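Local coordinates for succinylglutamate desuccinylase/aspartoacylase (PDB 3LWU), which probably acts as a zinc-dependent hydrolase on ester bonds, as a member of the succinylglutamate desuccinylase/aspartoacylase family, at residues A[313-325]-A[333-345]. Sequence-based numbering, arbitrary orientation. Where two conformers were deposited one is given.
Sequences FHAPKAGLIEYCA and AGKPLVNILRIDL. With SO4 (sulfate ion), chain D.
Leu320 and Leu341 form a hydrogen-bonded pair in an antiparallel ladder between strands 319-323 and 338-341. These are the central strands of a four-stranded antiparallel sheet, away from the zinc site. Leu341 N donates to Leu320 O at 2.8 Å, and Leu320 N returns a bond to Leu341 O. Glu322 and Asn339 form a second such pair, each N donating to the other's O. Leu337 O accepts from Ala325 N and, weakly, from Cys324 N. On its other side this strand makes a classic beta bulge, Leu337 and Val338 both facing Ile355.

On the face that carries Ile321, Tyr323, Val338 and Ile340, Ile321 CD1 lies 3.7 Å from Ile340 CG1, the two chains side by side. Lys317 runs extended across Ile340, Lys317 CE 3.8 Å from Ile340 CG2. Its NZ reaches Ile340 O through a water.

Asp344 holds the Arg342 guanidinium side-on and in plane, OD1 2.8 Å from Arg342 NE and OD2 3.0 Å from Arg342 NH2, each through its syn lone pair. NH1 also bridges to Glu32 of the third subunit. A leucine here would probably leave Ala318 O without a donor and both carboxylates without this countercharge. Arg342 folds back at chi2 and chi3 (-70° and -65°). This brings Arg342 NH1 2.9 Å from Ala318 O, above the carbonyl plane.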
loop_
_atom_site.group_PDB
_atom_site.type_symbol
_atom_site.label_atom_id
_atom_site.label_comp_id
_atom_site.label_asym_id
_atom_site.label_seq_id
_atom_site.Cartn_x
_atom_site.Cartn_y
_atom_site.Cartn_z
ATOM N N PHE A 313 16.403 -2.652 18.975
ATOM C CA PHE A 313 16.981 -3.945 18.600
ATOM C C PHE A 313 16.416 -4.390 17.248
ATOM O O PHE A 313 15.198 -4.608 17.130
ATOM C CB PHE A 313 16.720 -5.014 19.680
ATOM C CG PHE A 313 17.441 -6.323 19.421
ATOM C CD1 PHE A 313 18.788 -6.449 19.662
ATOM C CD2 PHE A 313 16.770 -7.416 18.917
ATOM C CE1 PHE A 313 19.460 -7.665 19.417
ATOM C CE2 PHE A 313 17.440 -8.636 18.668
ATOM C CZ PHE A 313 18.772 -8.750 18.904
ATOM N N HIS A 314 17.301 -4.532 16.257
ATOM C CA HIS A 314 16.933 -4.956 14.891
ATOM C C HIS A 314 17.118 -6.450 14.736
ATOM O O HIS A 314 18.018 -7.029 15.330
ATOM C CB HIS A 314 17.786 -4.231 13.849
ATOM C CG HIS A 314 17.644 -2.739 13.900
ATOM N ND1 HIS A 314 18.503 -1.940 14.617
ATOM C CD2 HIS A 314 16.723 -1.908 13.357
ATOM C CE1 HIS A 314 18.142 -0.675 14.489
ATOM N NE2 HIS A 314 17.067 -0.623 13.729
ATOM N N ALA A 315 16.234 -7.081 13.965
ATOM C CA ALA A 315 16.341 -8.494 13.694
ATOM C C ALA A 315 17.731 -8.825 13.164
ATOM O O ALA A 315 18.152 -8.277 12.164
ATOM C CB ALA A 315 15.200 -8.977 12.695
ATOM N N PRO A 316 18.444 -9.752 13.817
ATOM C CA PRO A 316 19.780 -10.106 13.310
ATOM C C PRO A 316 19.680 -11.012 12.077
ATOM O O PRO A 316 20.626 -11.134 11.337
ATOM C CB PRO A 316 20.430 -10.845 14.502
ATOM C CG PRO A 316 19.221 -11.501 15.167
ATOM C CD PRO A 316 18.091 -10.505 15.029
ATOM N N LYS A 317 18.537 -11.632 11.872
ATOM C CA LYS A 317 18.237 -12.377 10.622
ATOM C C LYS A 317 16.714 -12.366 10.395
ATOM O O LYS A 317 15.957 -12.025 11.291
ATOM C CB LYS A 317 18.750 -13.816 10.712
ATOM C CG LYS A 317 17.983 -14.687 11.733
ATOM C CD LYS A 317 18.563 -16.136 11.874
ATOM C CE LYS A 317 17.571 -17.089 12.614
ATOM N NZ LYS A 317 18.134 -18.479 12.806
ATOM N N ALA A 318 16.283 -12.711 9.194
ATOM C CA ALA A 318 14.901 -12.700 8.859
ATOM C C ALA A 318 14.247 -13.946 9.481
ATOM O O ALA A 318 14.933 -14.956 9.708
ATOM C CB ALA A 318 14.728 -12.717 7.279
ATOM N N GLY A 319 12.936 -13.889 9.707
ATOM C CA GLY A 319 12.178 -15.094 10.002
ATOM C C GLY A 319 10.806 -14.807 10.584
ATOM O O GLY A 319 10.279 -13.713 10.447
ATOM N N LEU A 320 10.212 -15.811 11.207
ATOM C CA LEU A 320 8.956 -15.656 11.916
ATOM C C LEU A 320 9.262 -15.542 13.405
ATOM O O LEU A 320 10.109 -16.266 13.920
ATOM C CB LEU A 320 8.063 -16.850 11.621
ATOM C CG LEU A 320 7.726 -17.035 10.156
ATOM C CD1 LEU A 320 6.779 -18.261 9.921
ATOM C CD2 LEU A 320 7.120 -15.730 9.625
ATOM N N ILE A 321 8.583 -14.610 14.075
ATOM C CA ILE A 321 8.930 -14.178 15.386
ATOM C C ILE A 321 7.875 -14.436 16.461
ATOM O O ILE A 321 6.703 -14.042 16.325
ATOM C CB ILE A 321 9.212 -12.673 15.390
ATOM C CG1 ILE A 321 10.292 -12.343 14.362
ATOM C CG2 ILE A 321 9.691 -12.217 16.815
ATOM C CD1 ILE A 321 11.639 -12.957 14.709
ATOM N N GLU A 322 8.339 -15.090 17.530
ATOM C CA GLU A 322 7.590 -15.148 18.772
ATOM C C GLU A 322 8.199 -14.172 19.785
ATOM O O GLU A 322 9.390 -14.208 20.090
ATOM C CB GLU A 322 7.516 -16.570 19.360
ATOM C CG GLU A 322 6.566 -16.634 20.579
ATOM C CD GLU A 322 6.128 -18.042 20.960
ATOM O OE1 GLU A 322 6.301 -18.984 20.164
ATOM O OE2 GLU A 322 5.608 -18.195 22.076
ATOM N N TYR A 323 7.355 -13.259 20.264
ATOM C CA TYR A 323 7.764 -12.190 21.165
ATOM C C TYR A 323 7.650 -12.722 22.581
ATOM O O TYR A 323 6.568 -12.790 23.101
ATOM C CB TYR A 323 6.908 -10.918 20.939
ATOM C CG TYR A 323 7.136 -10.348 19.545
ATOM C CD1 TYR A 323 8.229 -9.556 19.268
ATOM C CD2 TYR A 323 6.274 -10.653 18.497
ATOM C CE1 TYR A 323 8.467 -9.072 17.995
ATOM C CE2 TYR A 323 6.507 -10.193 17.239
ATOM C CZ TYR A 323 7.603 -9.406 16.983
ATOM O OH TYR A 323 7.842 -8.968 15.698
ATOM N N CYS A 324 8.754 -13.163 23.172
ATOM C CA CYS A 324 8.730 -13.759 24.501
ATOM C C CYS A 324 8.704 -12.728 25.601
ATOM O O CYS A 324 8.091 -12.942 26.620
ATOM C CB CYS A 324 9.970 -14.635 24.726
ATOM S SG CYS A 324 10.094 -15.894 23.532
ATOM N N ALA A 325 9.415 -11.624 25.443
ATOM C CA ALA A 325 9.535 -10.675 26.557
ATOM C C ALA A 325 8.315 -9.796 26.571
ATOM O O ALA A 325 8.006 -9.136 25.569
ATOM C CB ALA A 325 10.781 -9.819 26.422
ATOM N N ALA A 333 19.370 -9.816 31.722
ATOM C CA ALA A 333 20.329 -10.210 30.689
ATOM C C ALA A 333 20.347 -11.727 30.518
ATOM O O ALA A 333 20.428 -12.471 31.499
ATOM C CB ALA A 333 21.727 -9.720 31.066
ATOM N N GLY A 334 20.260 -12.187 29.278
ATOM C CA GLY A 334 20.272 -13.618 29.034
ATOM C C GLY A 334 18.899 -14.249 28.952
ATOM O O GLY A 334 18.776 -15.322 28.383
ATOM N N LYS A 335 17.859 -13.628 29.499
ATOM C CA LYS A 335 16.495 -14.156 29.295
ATOM C C LYS A 335 15.988 -13.843 27.879
ATOM O O LYS A 335 16.283 -12.779 27.340
ATOM C CB LYS A 335 15.525 -13.599 30.346
ATOM C CG LYS A 335 15.803 -14.083 31.801
ATOM C CD LYS A 335 15.347 -15.547 31.993
ATOM C CE LYS A 335 16.049 -16.301 33.173
ATOM N NZ LYS A 335 15.156 -16.416 34.380
ATOM N N PRO A 336 15.197 -14.764 27.277
ATOM C CA PRO A 336 14.878 -14.589 25.862
ATOM C C PRO A 336 14.011 -13.356 25.559
ATOM O O PRO A 336 13.045 -13.056 26.257
ATOM C CB PRO A 336 14.152 -15.903 25.492
ATOM C CG PRO A 336 13.475 -16.334 26.733
ATOM C CD PRO A 336 14.500 -15.935 27.851
ATOM N N LEU A 337 14.423 -12.615 24.553
ATOM C CA LEU A 337 13.665 -11.510 24.035
ATOM C C LEU A 337 12.679 -12.019 22.969
ATOM O O LEU A 337 11.490 -11.778 23.066
ATOM C CB LEU A 337 14.610 -10.490 23.410
ATOM C CG LEU A 337 13.976 -9.196 22.926
ATOM C CD1 LEU A 337 13.714 -8.243 24.140
ATOM C CD2 LEU A 337 14.910 -8.550 21.877
ATOM N N VAL A 338 13.206 -12.700 21.951
ATOM C CA VAL A 338 12.374 -13.372 20.927
ATOM C C VAL A 338 12.897 -14.778 20.639
ATOM O O VAL A 338 14.058 -15.102 20.946
ATOM C CB VAL A 338 12.356 -12.614 19.587
ATOM C CG1 VAL A 338 11.848 -11.214 19.780
ATOM C CG2 VAL A 338 13.704 -12.637 18.916
ATOM N N ASN A 339 12.032 -15.616 20.086
ATOM C CA ASN A 339 12.457 -16.805 19.372
ATOM C C ASN A 339 12.224 -16.574 17.886
ATOM O O ASN A 339 11.201 -16.048 17.491
ATOM C CB ASN A 339 11.705 -18.032 19.878
ATOM C CG ASN A 339 11.898 -18.249 21.388
ATOM O OD1 ASN A 339 13.004 -18.172 21.871
ATOM N ND2 ASN A 339 10.827 -18.523 22.111
ATOM N N ILE A 340 13.182 -16.952 17.061
ATOM C CA ILE A 340 13.014 -16.898 15.618
ATOM C C ILE A 340 12.800 -18.298 15.080
ATOM O O ILE A 340 13.609 -19.189 15.315
ATOM C CB ILE A 340 14.262 -16.305 14.951
ATOM C CG1 ILE A 340 14.633 -14.963 15.603
ATOM C CG2 ILE A 340 14.037 -16.139 13.453
ATOM C CD1 ILE A 340 15.847 -14.273 14.942
ATOM N N LEU A 341 11.700 -18.473 14.366
ATOM C CA LEU A 341 11.377 -19.708 13.685
ATOM C C LEU A 341 11.770 -19.558 12.217
ATOM O O LEU A 341 11.356 -18.604 11.552
ATOM C CB LEU A 341 9.876 -19.998 13.800
ATOM C CG LEU A 341 9.292 -21.183 12.988
ATOM C CD1 LEU A 341 9.898 -22.471 13.478
ATOM C CD2 LEU A 341 7.728 -21.239 13.057
ATOM N N ARG A 342 12.546 -20.511 11.727
ATOM C CA ARG A 342 12.899 -20.590 10.315
ATOM C C ARG A 342 12.539 -21.978 9.771
ATOM O O ARG A 342 13.377 -22.902 9.700
ATOM C CB ARG A 342 14.387 -20.264 10.122
ATOM C CG ARG A 342 14.738 -18.764 10.313
ATOM C CD ARG A 342 14.169 -17.944 9.151
ATOM N NE ARG A 342 14.860 -18.361 7.934
ATOM C CZ ARG A 342 16.019 -17.854 7.509
ATOM N NH1 ARG A 342 16.559 -16.821 8.117
ATOM N NH2 ARG A 342 16.603 -18.366 6.444
ATOM N N ILE A 343 11.282 -22.102 9.367
ATOM C CA ILE A 343 10.741 -23.373 8.933
ATOM C C ILE A 343 11.310 -23.828 7.588
ATOM O O ILE A 343 11.220 -25.020 7.217
ATOM C CB ILE A 343 9.211 -23.353 8.946
ATOM C CG1 ILE A 343 8.640 -24.792 8.895
ATOM C CG2 ILE A 343 8.657 -22.483 7.812
ATOM C CD1 ILE A 343 9.108 -25.697 9.965
ATOM N N ASP A 344 11.973 -22.896 6.907
ATOM C CA ASP A 344 12.739 -23.205 5.701
ATOM C C ASP A 344 14.036 -23.930 5.972
ATOM O O ASP A 344 14.675 -24.434 5.041
ATOM C CB ASP A 344 13.015 -21.916 4.905
ATOM C CG ASP A 344 13.767 -20.873 5.711
ATOM O OD1 ASP A 344 13.251 -20.361 6.752
ATOM O OD2 ASP A 344 14.871 -20.538 5.276
ATOM N N LEU A 345 14.406 -24.048 7.244
ATOM C CA LEU A 345 15.683 -24.659 7.634
ATOM C C LEU A 345 15.476 -25.857 8.586
ATOM O O LEU A 345 16.371 -26.219 9.358
ATOM C CB LEU A 345 16.526 -23.577 8.318
ATOM C CG LEU A 345 16.958 -22.371 7.444
ATOM C CD1 LEU A 345 17.804 -21.312 8.298
ATOM C CD2 LEU A 345 17.812 -22.885 6.276
HETATM S S SO4 D . 17.050 3.085 12.578
HETATM O O1 SO4 D . 16.524 3.996 13.606
HETATM O O2 SO4 D . 16.328 1.803 12.645
HETATM O O3 SO4 D . 16.899 3.698 11.248
HETATM O O4 SO4 D . 18.474 2.872 12.854
HETATM O O HOH W 1 15.848 -19.636 13.632
#